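Local atomic coordinates of 4'-phospho-dehydrooxetanocin synthase (Bacillus megaterium, PDB entry 5UL3), a protein that catalyses the radical-driven oxidative ring contraction of dAMP to an oxetane aldehyde in oxetanocin A biosynthesis, using S-adenosylmethionine, a [4Fe-4S] cluster and cobalamin. Residues Tyr534-Met540 / Arg634-Phe639; Ser452-Ile456 / Phe492-Ala498; Gly606-Ile611 / Arg720-Leu725. All blocks are in the same frame, centred on the assembly; numbering follows the deposited sequence.

Contact 1: Tyr534-Met540 / Arg634-Phe639. With EDO (1,2-ethanediol), chain B; EDO (1,2-ethanediol), chain I; EDO (1,2-ethanediol), chain H; EDO (1,2-ethanediol), chain T.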
loop_
_atom_site.group_PDB
_atom_site.type_symbol
_atom_site.label_atom_id
_atom_site.label_comp_id
_atom_site.label_asym_id
_atom_site.label_seq_id
_atom_site.Cartn_x
_atom_site.Cartn_y
_atom_site.Cartn_z
ATOM N N TYR A 534 21.777 -0.115 -9.436
ATOM C CA TYR A 534 20.863 0.993 -9.716
ATOM C C TYR A 534 19.778 0.612 -10.716
ATOM O O TYR A 534 18.743 1.284 -10.759
ATOM C CB TYR A 534 21.610 2.246 -10.200
ATOM C CG TYR A 534 22.362 2.143 -11.515
ATOM C CD1 TYR A 534 21.690 2.106 -12.737
ATOM C CD2 TYR A 534 23.755 2.167 -11.535
ATOM C CE1 TYR A 534 22.395 2.036 -13.952
ATOM C CE2 TYR A 534 24.470 2.108 -12.752
ATOM C CZ TYR A 534 23.781 2.031 -13.944
ATOM O OH TYR A 534 24.492 1.960 -15.132
ATOM N N THR A 535 19.957 -0.474 -11.478
ATOM C CA THR A 535 18.915 -0.876 -12.420
ATOM C C THR A 535 17.618 -1.304 -11.732
ATOM O O THR A 535 16.576 -1.322 -12.387
ATOM C CB THR A 535 19.413 -2.008 -13.348
ATOM O OG1 THR A 535 19.762 -3.181 -12.586
ATOM C CG2 THR A 535 20.625 -1.558 -14.174
ATOM N N ILE A 536 17.629 -1.632 -10.438
ATOM C CA ILE A 536 16.397 -2.030 -9.757
ATOM C C ILE A 536 15.922 -0.986 -8.738
ATOM O O ILE A 536 15.016 -1.271 -7.937
ATOM C CB ILE A 536 16.533 -3.419 -9.109
ATOM C CG1 ILE A 536 17.631 -3.410 -8.040
ATOM C CG2 ILE A 536 16.834 -4.478 -10.168
ATOM C CD1 ILE A 536 17.544 -4.588 -7.083
ATOM N N VAL A 537 16.485 0.226 -8.770
ATOM C CA VAL A 537 16.046 1.293 -7.881
ATOM C C VAL A 537 14.677 1.775 -8.322
ATOM O O VAL A 537 14.456 2.047 -9.505
ATOM C CB VAL A 537 17.068 2.443 -7.871
ATOM C CG1 VAL A 537 16.457 3.696 -7.249
ATOM C CG2 VAL A 537 18.313 2.022 -7.094
ATOM N N SER A 538 13.752 1.874 -7.364
ATOM C CA SER A 538 12.375 2.250 -7.667
ATOM C C SER A 538 12.283 3.679 -8.186
ATOM O O SER A 538 11.538 3.956 -9.134
ATOM C CB SER A 538 11.510 2.076 -6.416
ATOM O OG SER A 538 10.193 2.543 -6.629
ATOM N N TYR A 539 13.034 4.599 -7.583
ATOM C CA TYR A 539 12.974 6.013 -7.938
ATOM C C TYR A 539 14.388 6.561 -7.858
ATOM O O TYR A 539 14.973 6.615 -6.770
ATOM C CB TYR A 539 12.038 6.783 -7.007
ATOM C CG TYR A 539 11.779 8.218 -7.415
ATOM C CD1 TYR A 539 12.700 9.224 -7.127
ATOM C CD2 TYR A 539 10.608 8.573 -8.064
ATOM C CE1 TYR A 539 12.467 10.530 -7.479
ATOM C CE2 TYR A 539 10.365 9.891 -8.428
ATOM C CZ TYR A 539 11.296 10.863 -8.128
ATOM O OH TYR A 539 11.061 12.172 -8.480
ATOM N N MET A 540 14.925 6.969 -9.000
ATOM C CA MET A 540 16.318 7.400 -9.073
ATOM C C MET A 540 16.490 8.800 -8.489
ATOM O O MET A 540 15.620 9.666 -8.633
ATOM C CB MET A 540 16.792 7.392 -10.524
ATOM C CG MET A 540 16.803 6.034 -11.195
ATOM S SD MET A 540 18.166 5.005 -10.658
ATOM C CE MET A 540 19.536 5.845 -11.461
ATOM N N ARG A 634 17.879 5.862 -17.434
ATOM C CA ARG A 634 18.264 5.556 -16.057
ATOM C C ARG A 634 19.774 5.605 -15.896
ATOM O O ARG A 634 20.292 6.137 -14.909
ATOM C CB ARG A 634 17.729 4.176 -15.665
ATOM C CG ARG A 634 18.145 3.733 -14.264
ATOM C CD ARG A 634 17.779 2.259 -14.047
ATOM N NE ARG A 634 16.335 2.016 -14.050
ATOM C CZ ARG A 634 15.561 2.066 -12.970
ATOM N NH1 ARG A 634 16.074 2.366 -11.764
ATOM N NH2 ARG A 634 14.268 1.805 -13.090
ATOM N N GLU A 635 20.490 5.039 -16.858
ATOM C CA GLU A 635 21.944 5.074 -16.854
ATOM C C GLU A 635 22.456 6.513 -16.878
ATOM O O GLU A 635 23.314 6.899 -16.073
ATOM C CB GLU A 635 22.420 4.269 -18.065
ATOM C CG GLU A 635 23.877 3.985 -18.211
ATOM C CD GLU A 635 24.116 3.062 -19.397
ATOM O OE1 GLU A 635 23.770 1.868 -19.290
ATOM O OE2 GLU A 635 24.594 3.537 -20.449
ATOM N N ILE A 636 21.905 7.338 -17.773
ATOM C CA ILE A 636 22.328 8.736 -17.857
ATOM C C ILE A 636 22.016 9.467 -16.557
ATOM O O ILE A 636 22.803 10.299 -16.091
ATOM C CB ILE A 636 21.665 9.434 -19.061
ATOM C CG1 ILE A 636 22.097 8.789 -20.382
ATOM C CG2 ILE A 636 21.995 10.925 -19.067
ATOM C CD1 ILE A 636 21.247 9.284 -21.582
ATOM N N SER A 637 20.865 9.163 -15.948
ATOM C CA SER A 637 20.493 9.801 -14.686
ATOM C C SER A 637 21.417 9.381 -13.548
ATOM O O SER A 637 21.748 10.201 -12.683
ATOM C CB SER A 637 19.040 9.470 -14.334
ATOM O OG SER A 637 18.154 10.014 -15.305
ATOM N N HIS A 638 21.823 8.110 -13.510
ATOM C CA HIS A 638 22.764 7.697 -12.473
ATOM C C HIS A 638 24.091 8.430 -12.621
ATOM O O HIS A 638 24.642 8.963 -11.649
ATOM C CB HIS A 638 23.012 6.190 -12.510
ATOM C CG HIS A 638 24.133 5.773 -11.610
ATOM N ND1 HIS A 638 23.955 5.565 -10.259
ATOM C CD2 HIS A 638 25.455 5.597 -11.848
ATOM C CE1 HIS A 638 25.118 5.255 -9.706
ATOM N NE2 HIS A 638 26.045 5.270 -10.649
ATOM N N PHE A 639 24.632 8.453 -13.831
ATOM C CA PHE A 639 25.963 9.017 -13.971
ATOM C C PHE A 639 25.953 10.534 -14.000
ATOM O O PHE A 639 27.019 11.145 -13.860
ATOM C CB PHE A 639 26.650 8.422 -15.197
ATOM C CG PHE A 639 27.099 7.013 -14.979
ATOM C CD1 PHE A 639 28.140 6.738 -14.102
ATOM C CD2 PHE A 639 26.458 5.958 -15.600
ATOM C CE1 PHE A 639 28.552 5.425 -13.866
ATOM C CE2 PHE A 639 26.854 4.648 -15.362
ATOM C CZ PHE A 639 27.900 4.378 -14.498
HETATM C C1 EDO B . 13.320 5.233 -13.606
HETATM O O1 EDO B . 14.636 5.489 -14.131
HETATM C C2 EDO B . 13.344 5.260 -12.073
HETATM O O2 EDO B . 13.644 6.586 -11.593
HETATM C C1 EDO I . 13.103 9.670 -10.923
HETATM O O1 EDO I . 14.516 9.653 -11.149
HETATM C C2 EDO I . 12.392 9.550 -12.269
HETATM O O2 EDO I . 13.064 8.583 -13.086
HETATM C C1 EDO H . 21.099 6.570 -8.400
HETATM O O1 EDO H . 21.597 5.397 -9.057
HETATM C C2 EDO H . 19.985 6.118 -7.452
HETATM O O2 EDO H . 19.540 7.246 -6.708
HETATM C C1 EDO T . 14.401 0.578 -17.213
HETATM O O1 EDO T . 15.557 0.573 -16.362
HETATM C C2 EDO T . 13.152 0.484 -16.360
HETATM O O2 EDO T . 13.031 1.689 -15.613
HETATM O O HOH W 1 22.554 0.425 -17.118
HETATM O O HOH W 2 11.873 2.193 -11.428
#
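Arg634, on helix 620-648 of the C-terminal helical region, reaches into the 534-540 loop of the radical SAM core and takes hold of its backbone carbonyls. Arg634 NH1 makes a nearly straight bond of 2.8 Å to Val537 O, lying in the carbonyl plane on a lone pair, and a weak one to Tyr534 O. Thr535 O sits over the centre of one face of the guanidinium, 3.6 Å above its plane, while a 1,2-ethanediol covers the opposite face. A second diol (both probably from the crystallisation liquor) takes NE and NH2 together, and NH2 also reaches Ser538 O through a water. The rings of Tyr534 and His638 form an offset stack, centroids 4.3 Å apart and planes 16° from parallel. Tyr534 gets there with CG wedged between its backbone N and carbonyl carbon (chi1 64°), which sends the ring toward the helix. Met540 crosses Arg634 at about a right angle, with SD 3.5 Å from NH1 and CE 3.6 Å from His638 CB. Further out, His638 NE2 is hydrogen-bonded to Glu494 OE2, consistent with orienting the imidazole. A water joins Tyr534 OH to Glu635 OE1, which accepts from it at 2.9 Å.

Contact 2: Ser452-Ile456 / Phe492-Ala498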
loop_
_atom_site.group_PDB
_atom_site.type_symbol
_atom_site.label_atom_id
_atom_site.label_comp_id
_atom_site.label_asym_id
_atom_site.label_seq_id
_atom_site.Cartn_x
_atom_site.Cartn_y
_atom_site.Cartn_z
ATOM N N SER A 452 25.995 -1.847 4.261
ATOM C CA SER A 452 26.063 -1.882 2.805
ATOM C C SER A 452 26.266 -3.306 2.292
ATOM O O SER A 452 25.520 -3.781 1.428
ATOM C CB SER A 452 27.196 -0.969 2.330
ATOM O OG SER A 452 27.147 -0.823 0.930
ATOM N N GLU A 453 27.272 -4.015 2.820
ATOM C CA GLU A 453 27.528 -5.362 2.318
ATOM C C GLU A 453 26.356 -6.301 2.601
ATOM O O GLU A 453 26.048 -7.181 1.786
ATOM C CB GLU A 453 28.823 -5.922 2.908
ATOM C CG GLU A 453 29.363 -7.129 2.140
ATOM C CD GLU A 453 29.933 -6.757 0.767
ATOM O OE1 GLU A 453 30.332 -5.587 0.579
ATOM O OE2 GLU A 453 29.983 -7.637 -0.126
ATOM N N GLN A 454 25.696 -6.139 3.753
ATOM C CA GLN A 454 24.534 -6.968 4.057
ATOM C C GLN A 454 23.428 -6.754 3.033
ATOM O O GLN A 454 22.739 -7.703 2.642
ATOM C CB GLN A 454 24.020 -6.652 5.453
ATOM C CG GLN A 454 22.716 -7.314 5.870
ATOM C CD GLN A 454 22.323 -6.856 7.275
ATOM O OE1 GLN A 454 22.877 -5.881 7.770
ATOM N NE2 GLN A 454 21.372 -7.534 7.902
ATOM N N ASN A 455 23.240 -5.508 2.596
ATOM C CA ASN A 455 22.231 -5.238 1.574
ATOM C C ASN A 455 22.576 -5.940 0.265
ATOM O O ASN A 455 21.697 -6.521 -0.384
ATOM C CB ASN A 455 22.109 -3.731 1.362
ATOM C CG ASN A 455 21.330 -3.051 2.467
ATOM O OD1 ASN A 455 20.358 -3.593 2.971
ATOM N ND2 ASN A 455 21.741 -1.853 2.832
ATOM N N ILE A 456 23.848 -5.878 -0.148
ATOM C CA ILE A 456 24.286 -6.581 -1.357
ATOM C C ILE A 456 23.929 -8.061 -1.269
ATOM O O ILE A 456 23.356 -8.642 -2.199
ATOM C CB ILE A 456 25.797 -6.389 -1.572
ATOM C CG1 ILE A 456 26.125 -4.940 -1.948
ATOM C CG2 ILE A 456 26.317 -7.387 -2.609
ATOM C CD1 ILE A 456 25.590 -4.529 -3.344
ATOM N N PHE A 492 28.090 1.689 -4.217
ATOM C CA PHE A 492 27.120 0.627 -3.960
ATOM C C PHE A 492 26.229 0.368 -5.174
ATOM O O PHE A 492 26.046 -0.783 -5.593
ATOM C CB PHE A 492 26.262 0.997 -2.745
ATOM C CG PHE A 492 25.103 0.055 -2.487
ATOM C CD1 PHE A 492 25.267 -1.083 -1.702
ATOM C CD2 PHE A 492 23.847 0.326 -3.003
ATOM C CE1 PHE A 492 24.199 -1.939 -1.440
ATOM C CE2 PHE A 492 22.775 -0.538 -2.749
ATOM C CZ PHE A 492 22.959 -1.668 -1.965
ATOM N N LEU A 493 25.647 1.433 -5.731
ATOM C CA LEU A 493 24.701 1.316 -6.833
ATOM C C LEU A 493 25.343 0.802 -8.117
ATOM O O LEU A 493 24.640 0.239 -8.961
ATOM C CB LEU A 493 24.040 2.670 -7.089
ATOM C CG LEU A 493 23.120 3.120 -5.954
ATOM C CD1 LEU A 493 22.874 4.581 -6.098
ATOM C CD2 LEU A 493 21.789 2.347 -6.006
ATOM N N GLU A 494 26.646 0.989 -8.285
ATOM C CA GLU A 494 27.373 0.494 -9.447
ATOM C C GLU A 494 27.858 -0.944 -9.287
ATOM O O GLU A 494 28.416 -1.498 -10.237
ATOM C CB GLU A 494 28.559 1.421 -9.752
ATOM C CG GLU A 494 28.124 2.750 -10.325
ATOM C CD GLU A 494 29.189 3.826 -10.261
ATOM O OE1 GLU A 494 30.390 3.480 -10.348
ATOM O OE2 GLU A 494 28.817 5.015 -10.112
ATOM N N ARG A 495 27.657 -1.574 -8.130
ATOM C CA ARG A 495 28.140 -2.939 -7.946
ATOM C C ARG A 495 27.410 -3.896 -8.880
ATOM O O ARG A 495 26.183 -3.837 -9.018
ATOM C CB ARG A 495 27.978 -3.377 -6.492
ATOM C CG ARG A 495 29.019 -2.710 -5.594
ATOM C CD ARG A 495 28.986 -3.243 -4.205
ATOM N NE ARG A 495 29.377 -4.642 -4.137
ATOM C CZ ARG A 495 29.673 -5.264 -3.004
ATOM N NH1 ARG A 495 29.628 -4.596 -1.859
ATOM N NH2 ARG A 495 30.007 -6.544 -3.011
ATOM N N THR A 496 28.175 -4.773 -9.531
ATOM C CA THR A 496 27.628 -5.770 -10.442
ATOM C C THR A 496 27.708 -7.183 -9.871
ATOM O O THR A 496 27.408 -8.152 -10.578
ATOM C CB THR A 496 28.348 -5.692 -11.799
ATOM O OG1 THR A 496 29.767 -5.820 -11.606
ATOM C CG2 THR A 496 28.058 -4.356 -12.461
ATOM N N ASP A 497 28.083 -7.327 -8.604
ATOM C CA ASP A 497 28.139 -8.640 -7.973
ATOM C C ASP A 497 26.972 -8.876 -7.026
ATOM O O ASP A 497 27.063 -9.725 -6.133
ATOM C CB ASP A 497 29.466 -8.818 -7.239
ATOM C CG ASP A 497 29.640 -7.831 -6.110
ATOM O OD1 ASP A 497 29.005 -6.756 -6.149
ATOM O OD2 ASP A 497 30.424 -8.126 -5.183
ATOM N N ALA A 498 25.874 -8.148 -7.205
ATOM C CA ALA A 498 24.698 -8.294 -6.359
ATOM C C ALA A 498 23.560 -9.009 -7.069
ATOM O O ALA A 498 22.986 -9.952 -6.527
ATOM C CB ALA A 498 24.222 -6.913 -5.874
#
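The guanidinium of Arg495 carries Ile456 over one face, with CG1 3.4 Å above the plane and offset toward the rim, and carboxylates at two of its edges. Glu453 is gripped end-on: Arg495 NH1 bonds Glu453 OE1 at 2.7 Å and Arg495 NH2 bonds Glu453 OE2 at 3.1 Å, both close to the guanidinium plane. The carboxylate is twisted 39° against that plane, and OE1 is met from above its own plane. Asp497 is held side-on, Arg495 NE giving to the syn lone pair of OD1 and Arg495 NH2 to Asp497 OD2 at 2.7 Å. NH2 thus serves both acids, and the guanidinium charge between them would probably offset the repulsion between Glu453 OE2 and Asp497 OD2, 5.1 Å apart. Under this network Ile456 CD1 packs against Phe492 CE1 at 3.5 Å and Ala498 CB at 3.7 Å. Phe492, with CG anti to its N (chi1 173°), runs its ring alongside Ile456 to reach Asn455 CB and Ser452 OG, whose own hydrogen bond goes to Gly438 O. This salt-bridge network and apolar patch join the helices before and after strand 470-473 in the chain, within the partial TIM barrel of the radical SAM core.

Contact 3: Gly606-Ile611 / Arg720-Leu725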
loop_
_atom_site.group_PDB
_atom_site.type_symbol
_atom_site.label_atom_id
_atom_site.label_comp_id
_atom_site.label_asym_id
_atom_site.label_seq_id
_atom_site.Cartn_x
_atom_site.Cartn_y
_atom_site.Cartn_z
ATOM N N GLY A 606 8.129 14.828 -19.019
ATOM C CA GLY A 606 7.111 14.702 -20.059
ATOM C C GLY A 606 7.468 13.656 -21.096
ATOM O O GLY A 606 6.650 12.792 -21.441
ATOM N N VAL A 607 8.701 13.711 -21.601
ATOM C CA VAL A 607 9.145 12.760 -22.615
ATOM C C VAL A 607 9.232 11.352 -22.031
ATOM O O VAL A 607 8.782 10.381 -22.647
ATOM C CB VAL A 607 10.490 13.207 -23.220
ATOM C CG1 VAL A 607 10.997 12.178 -24.196
ATOM C CG2 VAL A 607 10.350 14.548 -23.911
ATOM N N MET A 608 9.817 11.209 -20.836
ATOM C CA MET A 608 9.931 9.867 -20.266
ATOM C C MET A 608 8.576 9.301 -19.847
ATOM O O MET A 608 8.347 8.085 -19.966
ATOM C CB MET A 608 10.904 9.863 -19.086
ATOM C CG MET A 608 12.344 10.129 -19.500
ATOM S SD MET A 608 12.891 9.283 -21.005
ATOM C CE MET A 608 12.571 7.561 -20.582
ATOM N N TYR A 609 7.660 10.148 -19.369
ATOM C CA TYR A 609 6.308 9.665 -19.113
ATOM C C TYR A 609 5.667 9.152 -20.397
ATOM O O TYR A 609 5.000 8.110 -20.402
ATOM C CB TYR A 609 5.455 10.778 -18.504
ATOM C CG TYR A 609 3.993 10.421 -18.301
ATOM C CD1 TYR A 609 3.558 9.856 -17.110
ATOM C CD2 TYR A 609 3.049 10.667 -19.293
ATOM C CE1 TYR A 609 2.222 9.535 -16.916
ATOM C CE2 TYR A 609 1.714 10.351 -19.108
ATOM C CZ TYR A 609 1.306 9.787 -17.917
ATOM O OH TYR A 609 -0.021 9.472 -17.727
ATOM N N THR A 610 5.867 9.872 -21.498
ATOM C CA THR A 610 5.270 9.465 -22.769
ATOM C C THR A 610 5.849 8.137 -23.255
ATOM O O THR A 610 5.106 7.251 -23.697
ATOM C CB THR A 610 5.482 10.561 -23.807
ATOM O OG1 THR A 610 4.927 11.783 -23.314
ATOM C CG2 THR A 610 4.800 10.189 -25.138
ATOM N N ILE A 611 7.173 7.987 -23.182
ATOM C CA ILE A 611 7.823 6.732 -23.556
ATOM C C ILE A 611 7.286 5.585 -22.712
ATOM O O ILE A 611 6.989 4.496 -23.221
ATOM C CB ILE A 611 9.346 6.877 -23.417
ATOM C CG1 ILE A 611 9.889 7.749 -24.564
ATOM C CG2 ILE A 611 10.043 5.502 -23.341
ATOM C CD1 ILE A 611 11.308 8.205 -24.365
ATOM N N ARG A 720 1.747 12.651 -28.900
ATOM C CA ARG A 720 2.342 13.064 -27.634
ATOM C C ARG A 720 3.867 12.963 -27.657
ATOM O O ARG A 720 4.558 13.850 -27.133
ATOM C CB ARG A 720 1.761 12.230 -26.491
ATOM C CG ARG A 720 2.235 12.651 -25.100
ATOM C CD ARG A 720 1.577 13.944 -24.648
ATOM N NE ARG A 720 0.129 13.796 -24.509
ATOM C CZ ARG A 720 -0.478 13.406 -23.393
ATOM N NH1 ARG A 720 0.238 13.120 -22.312
ATOM N NH2 ARG A 720 -1.801 13.300 -23.357
ATOM N N LEU A 721 4.425 11.894 -28.243
ATOM C CA LEU A 721 5.880 11.792 -28.269
ATOM C C LEU A 721 6.485 12.869 -29.164
ATOM O O LEU A 721 7.483 13.498 -28.797
ATOM C CB LEU A 721 6.330 10.399 -28.718
ATOM C CG LEU A 721 7.838 10.143 -28.576
ATOM C CD1 LEU A 721 8.320 10.348 -27.139
ATOM C CD2 LEU A 721 8.240 8.736 -29.046
ATOM N N HIS A 722 5.899 13.100 -30.338
ATOM C CA HIS A 722 6.363 14.205 -31.172
ATOM C C HIS A 722 6.324 15.521 -30.402
ATOM O O HIS A 722 7.303 16.278 -30.387
ATOM C CB HIS A 722 5.518 14.314 -32.440
ATOM C CG HIS A 722 5.859 15.511 -33.276
ATOM N ND1 HIS A 722 5.110 16.671 -33.261
ATOM C CD2 HIS A 722 6.887 15.740 -34.128
ATOM C CE1 HIS A 722 5.652 17.554 -34.079
ATOM N NE2 HIS A 722 6.732 17.016 -34.617
ATOM N N ASN A 723 5.203 15.799 -29.734
ATOM C CA ASN A 723 5.048 17.085 -29.052
ATOM C C ASN A 723 6.020 17.223 -27.885
ATOM O O ASN A 723 6.647 18.275 -27.720
ATOM C CB ASN A 723 3.610 17.265 -28.560
ATOM C CG ASN A 723 2.609 17.432 -29.698
ATOM O OD1 ASN A 723 2.973 17.799 -30.815
ATOM N ND2 ASN A 723 1.340 17.165 -29.409
ATOM N N THR A 724 6.149 16.187 -27.046
ATOM C CA THR A 724 7.063 16.315 -25.911
ATOM C C THR A 724 8.524 16.347 -26.353
ATOM O O THR A 724 9.333 17.052 -25.741
ATOM C CB THR A 724 6.834 15.198 -24.874
ATOM O OG1 THR A 724 7.044 13.902 -25.462
ATOM C CG2 THR A 724 5.421 15.289 -24.290
ATOM N N LEU A 725 8.890 15.616 -27.411
ATOM C CA LEU A 725 10.257 15.721 -27.920
ATOM C C LEU A 725 10.551 17.141 -28.400
ATOM O O LEU A 725 11.587 17.725 -28.056
ATOM C CB LEU A 725 10.484 14.717 -29.057
ATOM C CG LEU A 725 10.709 13.234 -28.729
ATOM C CD1 LEU A 725 10.723 12.435 -30.049
ATOM C CD2 LEU A 725 12.008 13.056 -27.981
#
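Two neighbouring helices of the C-terminal helix bundle pack here nearly antiparallel: segments 606-611 and 720-725 run at 163° to each other, their axes approaching to 8.9 Å. Val607, Thr610 and Thr724 lie at the centre of the interface, with longer side chains around them. Thr610 lies against the first turn of the shorter helix, with OG1 3.3 Å from Arg720 CG and CG2 3.6 Å from Leu721 N. Its methyl stands anti to the backbone N, while OG1, beside that N (chi1 -57°), turns back along its own helix to donate to Gly606 O. Thr724 also bonds back along its helix, but from a different rotamer (chi1 60°), OG1 donating to Arg720 O. In each case the carbonyl also accepts the regular helical N-H, and the two donors come from opposite faces of its plane. Both hydroxyls are therefore satisfied within their own helices, even though Thr610 OG1 faces carbon of the partner helix. Val607 sets CG2 over the backbone of Thr724, 3.3 Å from its O, and CG1 beside Leu725 CD2. Helix 683-709 joins the same packing through Leu701, which touches Val607, and Val704, which touches Leu721. Asp715, earlier in the chain, accepts from Leu721 N with OD1 and from His722 N with OD2. Ile611 extends the apolar seam, crossing Leu721 obliquely, with Ile611 CG1 4.0 Å from Leu721 CD1.

Contacts 1 and 2 touch, with centres 14 Å apart: the end of helix 484-493 lends Leu493 O to Tyr534 N (2.9 Å, a probable hydrogen bond), and Leu493 CD2 packs on Val537 CG2 at 3.7 Å. Contact 3 stands about 19 Å from contact 1, centre to centre, but helices 588-617 and 620-648 are consecutive, so contact 3 joins the first to helix 720-730 and contact 1 joins the second to the radical SAM core. Both core contacts approach the S-adenosylmethionine site: the side chain of Glu436 is about 8 Å from that of Val537 and about 7 Å from that of Asn455, which is itself about 11 Å from the iron-sulfur cluster.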